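PDB 1H4V: histidyl-trna synthetase, which catalyses the ATP-dependent attachment of L-histidine to tRNA(His), releasing AMP and diphosphate. Local coordinates for residues T83-K96 with Y288-V300. Sequence-based numbering, arbitrary orientation.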
ATOM      1  N   THR A  83      10.436  -5.656 -11.473  1.00 18.47           N
ATOM      2  CA  THR A  83      11.240  -6.856 -11.737  1.00 17.69           C
ATOM      3  C   THR A  83      12.612  -6.929 -11.085  1.00 17.06           C
ATOM      4  O   THR A  83      12.893  -7.892 -10.375  1.00 16.23           O
ATOM      5  CB  THR A  83      11.410  -7.108 -13.256  1.00 20.49           C
ATOM      6  OG1 THR A  83      10.126  -7.065 -13.897  1.00 19.21           O
ATOM      7  CG2 THR A  83      12.031  -8.494 -13.499  1.00 18.17           C
ATOM      8  N   ALA A  84      13.464  -5.931 -11.318  1.00 15.88           N
ATOM      9  CA  ALA A  84      14.799  -5.937 -10.725  1.00 14.52           C
ATOM     10  C   ALA A  84      14.745  -6.009  -9.197  1.00 14.50           C
ATOM     11  O   ALA A  84      15.560  -6.690  -8.575  1.00 14.29           O
ATOM     12  CB  ALA A  84      15.586  -4.705 -11.161  1.00 15.83           C
ATOM     13  N   ALA A  85      13.791  -5.304  -8.598  1.00 14.21           N
ATOM     14  CA  ALA A  85      13.639  -5.301  -7.141  1.00 15.47           C
ATOM     15  C   ALA A  85      13.246  -6.685  -6.634  1.00 16.58           C
ATOM     16  O   ALA A  85      13.720  -7.132  -5.593  1.00 20.08           O
ATOM     17  CB  ALA A  85      12.589  -4.286  -6.725  1.00 12.47           C
ATOM     18  N   MET A  86      12.378  -7.362  -7.375  1.00 17.72           N
ATOM     19  CA  MET A  86      11.932  -8.698  -6.985  1.00 18.41           C
ATOM     20  C   MET A  86      13.055  -9.706  -7.135  1.00 16.31           C
ATOM     21  O   MET A  86      13.237 -10.553  -6.262  1.00 17.38           O
ATOM     22  CB  MET A  86      10.695  -9.099  -7.798  1.00 15.38           C
ATOM     23  CG  MET A  86       9.515  -8.205  -7.438  1.00 21.40           C
ATOM     24  SD  MET A  86       8.128  -8.215  -8.556  1.00 28.25           S
ATOM     25  CE  MET A  86       7.243  -9.673  -7.935  1.00 16.72           C
ATOM     26  N   VAL A  87      13.810  -9.604  -8.226  1.00 14.58           N
ATOM     27  CA  VAL A  87      14.951 -10.498  -8.449  1.00 14.82           C
ATOM     28  C   VAL A  87      15.976 -10.253  -7.339  1.00 15.54           C
ATOM     29  O   VAL A  87      16.572 -11.193  -6.815  1.00 17.29           O
ATOM     30  CB  VAL A  87      15.642 -10.228  -9.805  1.00 14.82           C
ATOM     31  CG1 VAL A  87      16.956 -11.009  -9.880  1.00 15.86           C
ATOM     32  CG2 VAL A  87      14.730 -10.626 -10.951  1.00  8.29           C
ATOM     33  N   ARG A  88      16.162  -8.984  -6.978  1.00 15.57           N
ATOM     34  CA  ARG A  88      17.097  -8.606  -5.927  1.00 15.03           C
ATOM     35  C   ARG A  88      16.646  -9.211  -4.599  1.00 17.00           C
ATOM     36  O   ARG A  88      17.470  -9.555  -3.751  1.00 17.18           O
ATOM     37  CB  ARG A  88      17.182  -7.077  -5.831  1.00 15.70           C
ATOM     38  CG  ARG A  88      18.301  -6.521  -4.936  1.00 13.62           C
ATOM     39  CD  ARG A  88      17.917  -6.571  -3.460  1.00 18.92           C
ATOM     40  NE  ARG A  88      16.679  -5.839  -3.208  1.00 21.49           N
ATOM     41  CZ  ARG A  88      15.839  -6.110  -2.217  1.00 21.14           C
ATOM     42  NH1 ARG A  88      16.101  -7.097  -1.375  1.00 25.77           N
ATOM     43  NH2 ARG A  88      14.727  -5.411  -2.082  1.00 22.04           N
ATOM     44  N   ALA A  89      15.336  -9.350  -4.421  1.00 16.64           N
ATOM     45  CA  ALA A  89      14.800  -9.934  -3.194  1.00 16.18           C
ATOM     46  C   ALA A  89      14.968 -11.458  -3.200  1.00 15.07           C
ATOM     47  O   ALA A  89      15.283 -12.055  -2.171  1.00 15.61           O
ATOM     48  CB  ALA A  89      13.317  -9.563  -3.032  1.00 15.64           C
ATOM     49  N   TYR A  90      14.755 -12.074  -4.358  1.00 13.37           N
ATOM     50  CA  TYR A  90      14.887 -13.522  -4.514  1.00 16.92           C
ATOM     51  C   TYR A  90      16.318 -13.915  -4.127  1.00 18.77           C
ATOM     52  O   TYR A  90      16.552 -14.938  -3.477  1.00 18.46           O
ATOM     53  CB  TYR A  90      14.611 -13.893  -5.975  1.00 17.71           C
ATOM     54  CG  TYR A  90      14.852 -15.339  -6.355  1.00 19.04           C
ATOM     55  CD1 TYR A  90      13.800 -16.259  -6.383  1.00 23.18           C
ATOM     56  CD2 TYR A  90      16.116 -15.773  -6.759  1.00 16.67           C
ATOM     57  CE1 TYR A  90      14.000 -17.580  -6.814  1.00 19.90           C
ATOM     58  CE2 TYR A  90      16.331 -17.088  -7.189  1.00 16.39           C
ATOM     59  CZ  TYR A  90      15.270 -17.986  -7.219  1.00 20.29           C
ATOM     60  OH  TYR A  90      15.469 -19.278  -7.671  1.00 20.37           O
ATOM     61  N   LEU A  91      17.262 -13.074  -4.531  1.00 18.61           N
ATOM     62  CA  LEU A  91      18.673 -13.273  -4.240  1.00 20.06           C
ATOM     63  C   LEU A  91      18.984 -13.056  -2.763  1.00 19.20           C
ATOM     64  O   LEU A  91      19.592 -13.911  -2.118  1.00 17.90           O
ATOM     65  CB  LEU A  91      19.517 -12.296  -5.070  1.00 19.76           C
ATOM     66  CG  LEU A  91      20.183 -12.763  -6.369  1.00 20.54           C
ATOM     67  CD1 LEU A  91      19.527 -14.018  -6.922  1.00 16.75           C
ATOM     68  CD2 LEU A  91      20.139 -11.626  -7.364  1.00 13.78           C
ATOM     69  N   GLU A  92      18.558 -11.917  -2.230  1.00 18.16           N
ATOM     70  CA  GLU A  92      18.846 -11.589  -0.843  1.00 20.97           C
ATOM     71  C   GLU A  92      18.345 -12.622   0.160  1.00 21.44           C
ATOM     72  O   GLU A  92      19.031 -12.923   1.140  1.00 20.35           O
ATOM     73  CB  GLU A  92      18.269 -10.209  -0.493  1.00 24.35           C
ATOM     74  CG  GLU A  92      18.720  -9.678   0.863  1.00 29.64           C
ATOM     75  CD  GLU A  92      18.315  -8.236   1.117  1.00 32.69           C
ATOM     76  OE1 GLU A  92      18.561  -7.377   0.243  1.00 37.51           O
ATOM     77  OE2 GLU A  92      17.762  -7.953   2.199  1.00 38.77           O
ATOM     78  N   HIS A  93      17.165 -13.182  -0.086  1.00 20.89           N
ATOM     79  CA  HIS A  93      16.600 -14.144   0.847  1.00 20.68           C
ATOM     80  C   HIS A  93      16.845 -15.610   0.529  1.00 21.46           C
ATOM     81  O   HIS A  93      16.235 -16.485   1.132  1.00 21.45           O
ATOM     82  CB  HIS A  93      15.108 -13.861   1.006  1.00 21.90           C
ATOM     83  CG  HIS A  93      14.831 -12.475   1.491  1.00 26.28           C
ATOM     84  ND1 HIS A  93      15.114 -12.071   2.779  1.00 25.93           N
ATOM     85  CD2 HIS A  93      14.406 -11.368   0.833  1.00 27.68           C
ATOM     86  CE1 HIS A  93      14.882 -10.774   2.892  1.00 26.49           C
ATOM     87  NE2 HIS A  93      14.453 -10.324   1.726  1.00 28.78           N
ATOM     88  N   GLY A  94      17.762 -15.865  -0.400  1.00 21.19           N
ATOM     89  CA  GLY A  94      18.089 -17.222  -0.774  1.00 20.84           C
ATOM     90  C   GLY A  94      16.877 -18.029  -1.194  1.00 23.85           C
ATOM     91  O   GLY A  94      16.712 -19.175  -0.772  1.00 24.59           O
ATOM     92  N   MET A  95      16.020 -17.441  -2.021  1.00 22.49           N
ATOM     93  CA  MET A  95      14.839 -18.151  -2.476  1.00 22.75           C
ATOM     94  C   MET A  95      15.237 -19.264  -3.442  1.00 22.99           C
ATOM     95  O   MET A  95      14.410 -20.106  -3.804  1.00 22.24           O
ATOM     96  CB  MET A  95      13.856 -17.186  -3.146  1.00 21.15           C
ATOM     97  CG  MET A  95      13.231 -16.172  -2.192  1.00 20.27           C
ATOM     98  SD  MET A  95      11.993 -15.099  -2.979  1.00 24.60           S
ATOM     99  CE  MET A  95      11.623 -13.936  -1.653  1.00 27.15           C
ATOM    100  N   LYS A  96      16.504 -19.268  -3.857  1.00 24.82           N
ATOM    101  CA  LYS A  96      17.003 -20.300  -4.774  1.00 26.61           C
ATOM    102  C   LYS A  96      16.879 -21.671  -4.105  1.00 27.36           C
ATOM    103  O   LYS A  96      16.825 -22.694  -4.783  1.00 27.98           O
ATOM    104  CB  LYS A  96      18.476 -20.059  -5.130  1.00 25.98           C
ATOM    105  CG  LYS A  96      19.399 -20.189  -3.925  1.00 36.81           C
ATOM    106  CD  LYS A  96      20.849 -20.452  -4.300  1.00 40.45           C
ATOM    107  CE  LYS A  96      21.580 -19.200  -4.700  1.00 44.85           C
ATOM    108  NZ  LYS A  96      23.014 -19.521  -4.948  1.00 48.26           N
ATOM    109  N   TYR A 288      13.240 -13.074 -18.990  1.00 21.33           N
ATOM    110  CA  TYR A 288      14.427 -12.235 -18.796  1.00 25.51           C
ATOM    111  C   TYR A 288      15.529 -12.961 -18.036  1.00 28.41           C
ATOM    112  O   TYR A 288      15.947 -12.522 -16.962  1.00 29.31           O
ATOM    113  CB  TYR A 288      14.038 -10.990 -18.018  1.00 22.73           C
ATOM    114  CG  TYR A 288      13.257 -11.315 -16.769  1.00 28.02           C
ATOM    115  CD1 TYR A 288      13.903 -11.717 -15.596  1.00 26.60           C
ATOM    116  CD2 TYR A 288      11.862 -11.265 -16.770  1.00 27.31           C
ATOM    117  CE1 TYR A 288      13.183 -12.062 -14.466  1.00 23.66           C
ATOM    118  CE2 TYR A 288      11.133 -11.610 -15.644  1.00 21.48           C
ATOM    119  CZ  TYR A 288      11.798 -12.009 -14.498  1.00 25.85           C
ATOM    120  OH  TYR A 288      11.078 -12.385 -13.396  1.00 23.23           O
ATOM    121  N   ASP A 289      16.027 -14.041 -18.618  1.00 28.16           N
ATOM    122  CA  ASP A 289      17.049 -14.866 -17.989  1.00 31.39           C
ATOM    123  C   ASP A 289      18.399 -14.281 -17.540  1.00 29.75           C
ATOM    124  O   ASP A 289      19.028 -14.845 -16.647  1.00 33.47           O
ATOM    125  CB  ASP A 289      17.279 -16.099 -18.871  1.00 35.20           C
ATOM    126  CG  ASP A 289      15.997 -16.917 -19.066  1.00 41.77           C
ATOM    127  OD1 ASP A 289      16.003 -17.858 -19.885  1.00 47.38           O
ATOM    128  OD2 ASP A 289      14.981 -16.612 -18.397  1.00 39.81           O
ATOM    129  N   GLY A 290      18.849 -13.168 -18.107  1.00 26.68           N
ATOM    130  CA  GLY A 290      20.138 -12.632 -17.684  1.00 23.19           C
ATOM    131  C   GLY A 290      20.175 -11.494 -16.666  1.00 23.38           C
ATOM    132  O   GLY A 290      21.243 -10.952 -16.374  1.00 20.38           O
ATOM    133  N   LEU A 291      19.024 -11.136 -16.105  1.00 21.93           N
ATOM    134  CA  LEU A 291      18.957 -10.041 -15.147  1.00 22.45           C
ATOM    135  C   LEU A 291      19.624 -10.346 -13.806  1.00 24.06           C
ATOM    136  O   LEU A 291      20.254  -9.470 -13.206  1.00 24.81           O
ATOM    137  CB  LEU A 291      17.492  -9.626 -14.926  1.00 19.41           C
ATOM    138  CG  LEU A 291      17.216  -8.550 -13.871  1.00 17.66           C
ATOM    139  CD1 LEU A 291      17.858  -7.241 -14.272  1.00 12.34           C
ATOM    140  CD2 LEU A 291      15.723  -8.374 -13.727  1.00 23.69           C
ATOM    141  N   SER A 292      19.488 -11.579 -13.332  1.00 24.13           N
ATOM    142  CA  SER A 292      20.082 -11.968 -12.058  1.00 24.69           C
ATOM    143  C   SER A 292      21.601 -11.791 -12.052  1.00 24.90           C
ATOM    144  O   SER A 292      22.163 -11.197 -11.134  1.00 24.61           O
ATOM    145  CB  SER A 292      19.733 -13.420 -11.742  1.00 25.22           C
ATOM    146  OG  SER A 292      20.295 -13.808 -10.500  1.00 33.21           O
ATOM    147  N   GLU A 293      22.265 -12.320 -13.072  1.00 25.14           N
ATOM    148  CA  GLU A 293      23.719 -12.207 -13.169  1.00 26.83           C
ATOM    149  C   GLU A 293      24.126 -10.743 -13.243  1.00 25.97           C
ATOM    150  O   GLU A 293      25.172 -10.341 -12.731  1.00 25.92           O
ATOM    151  CB  GLU A 293      24.222 -12.980 -14.395  1.00 27.17           C
ATOM    152  CG  GLU A 293      24.297 -14.486 -14.154  1.00 31.92           C
ATOM    153  CD  GLU A 293      24.179 -15.312 -15.424  1.00 45.11           C
ATOM    154  OE1 GLU A 293      23.051 -15.429 -15.960  1.00 45.37           O
ATOM    155  OE2 GLU A 293      25.213 -15.850 -15.888  1.00 49.99           O
ATOM    156  N   LEU A 294      23.270  -9.946 -13.867  1.00 26.57           N
ATOM    157  CA  LEU A 294      23.500  -8.518 -14.021  1.00 27.50           C
ATOM    158  C   LEU A 294      23.574  -7.856 -12.642  1.00 28.24           C
ATOM    159  O   LEU A 294      24.276  -6.864 -12.455  1.00 30.22           O
ATOM    160  CB  LEU A 294      22.357  -7.925 -14.859  1.00 28.27           C
ATOM    161  CG  LEU A 294      22.308  -6.459 -15.275  1.00 26.65           C
ATOM    162  CD1 LEU A 294      22.093  -5.595 -14.052  1.00 31.19           C
ATOM    163  CD2 LEU A 294      23.588  -6.079 -16.004  1.00 33.12           C
ATOM    164  N   LEU A 295      22.863  -8.425 -11.676  1.00 27.11           N
ATOM    165  CA  LEU A 295      22.835  -7.890 -10.321  1.00 26.98           C
ATOM    166  C   LEU A 295      23.885  -8.536  -9.420  1.00 27.23           C
ATOM    167  O   LEU A 295      24.039  -8.159  -8.260  1.00 28.22           O
ATOM    168  CB  LEU A 295      21.435  -8.078  -9.716  1.00 26.50           C
ATOM    169  CG  LEU A 295      20.309  -7.377 -10.490  1.00 29.55           C
ATOM    170  CD1 LEU A 295      18.981  -7.514  -9.754  1.00 24.64           C
ATOM    171  CD2 LEU A 295      20.672  -5.907 -10.665  1.00 30.07           C
ATOM    172  N   GLY A 296      24.597  -9.519  -9.952  1.00 26.78           N
ATOM    173  CA  GLY A 296      25.627 -10.172  -9.171  1.00 25.44           C
ATOM    174  C   GLY A 296      25.268 -11.551  -8.669  1.00 24.52           C
ATOM    175  O   GLY A 296      26.045 -12.163  -7.955  1.00 25.44           O
ATOM    176  N   GLY A 297      24.099 -12.055  -9.040  1.00 24.93           N
ATOM    177  CA  GLY A 297      23.706 -13.372  -8.578  1.00 22.59           C
ATOM    178  C   GLY A 297      23.950 -14.446  -9.618  1.00 23.98           C
ATOM    179  O   GLY A 297      24.407 -14.162 -10.724  1.00 23.76           O
ATOM    180  N   PRO A 298      23.667 -15.709  -9.287  1.00 23.13           N
ATOM    181  CA  PRO A 298      23.875 -16.787 -10.254  1.00 23.47           C
ATOM    182  C   PRO A 298      22.827 -16.669 -11.351  1.00 25.14           C
ATOM    183  O   PRO A 298      22.034 -15.726 -11.366  1.00 25.19           O
ATOM    184  CB  PRO A 298      23.677 -18.040  -9.412  1.00 21.62           C
ATOM    185  CG  PRO A 298      22.640 -17.593  -8.416  1.00 23.99           C
ATOM    186  CD  PRO A 298      23.157 -16.235  -8.010  1.00 21.34           C
ATOM    187  N   ARG A 299      22.822 -17.627 -12.266  1.00 24.93           N
ATOM    188  CA  ARG A 299      21.850 -17.623 -13.340  1.00 25.55           C
ATOM    189  C   ARG A 299      20.481 -17.957 -12.760  1.00 24.12           C
ATOM    190  O   ARG A 299      20.332 -18.945 -12.049  1.00 26.37           O
ATOM    191  CB  ARG A 299      22.218 -18.669 -14.390  1.00 30.58           C
ATOM    192  CG  ARG A 299      21.100 -18.966 -15.375  1.00 37.33           C
ATOM    193  CD  ARG A 299      21.425 -20.160 -16.252  1.00 42.41           C
ATOM    194  NE  ARG A 299      20.419 -20.341 -17.296  1.00 50.44           N
ATOM    195  CZ  ARG A 299      20.129 -19.423 -18.214  1.00 56.53           C
ATOM    196  NH1 ARG A 299      20.766 -18.258 -18.216  1.00 58.80           N
ATOM    197  NH2 ARG A 299      19.203 -19.671 -19.137  1.00 57.75           N
ATOM    198  N   VAL A 300      19.487 -17.127 -13.051  1.00 23.31           N
ATOM    199  CA  VAL A 300      18.128 -17.365 -12.574  1.00 21.12           C
ATOM    200  C   VAL A 300      17.131 -17.045 -13.677  1.00 20.54           C
ATOM    201  O   VAL A 300      16.864 -15.882 -13.961  1.00 19.84           O
ATOM    202  CB  VAL A 300      17.775 -16.498 -11.352  1.00 24.28           C
ATOM    203  CG1 VAL A 300      16.314 -16.753 -10.944  1.00 20.65           C
ATOM    204  CG2 VAL A 300      18.716 -16.808 -10.190  1.00 18.14           C
TER
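Tyr288 turns one ring face to the methyl of Thr83: CG2 of Thr83 sits 3.9 Å from the Tyr288 ring centroid, 18° off the normal, a CH-pi contact. That methyl is presented because Thr83 turns CG2 anti to its own N (chi1 -50° for OG1), while OG1 stays beside the N. With an alanine at Tyr288, the Thr83 methyl would probably lose its aromatic partner, a gap would open beside Val87 CG2, and Glu130, on strand 123-132, would lose its weak hydrogen bond with the ring hydroxyl. Next comes Leu291, whose CD2 meets both Thr83 CG2 and Val87 CG2, 3.7 Å from each. Ser292 brings its backbone against the other Val87 branch, with Val87 CG1 3.9 Å from Ser292 CA. Ser292 OG donates to Pro298 O at 2.7 Å, nearly in line with the carbonyl, tying the short helix 291-294 to the chain after it, and Leu91 CD1 packs on that same OG. Leu295 CD1 reaches Val87 CG1 and lies 3.7 Å from Ala84 O. Gly296 closes the helix in a Schellman motif. Gly297 then passes so close to Leu91 that a beta carbon there would clash with Leu91 CG. Pro298 rests its ring against the end of the Lys96 chain, and Val300 sets both methyls on Tyr90 CE2, CG1 at 3.8 Å. In the class II catalytic domain, 288-300 connects the neighbouring antiparallel strands 281-287 and 302-308 and packs on helix 83-92, where Arg88 pairs with Asp11 of the second subunit. No hydrogen bond or salt bridge crosses between the segments, so their fit rests on apolar packing and a single CH-pi contact, while Ser292 OG bonds Pro298 O, Tyr90 OH bonds Gln100 and Tyr288 OH, weakly, Glu130.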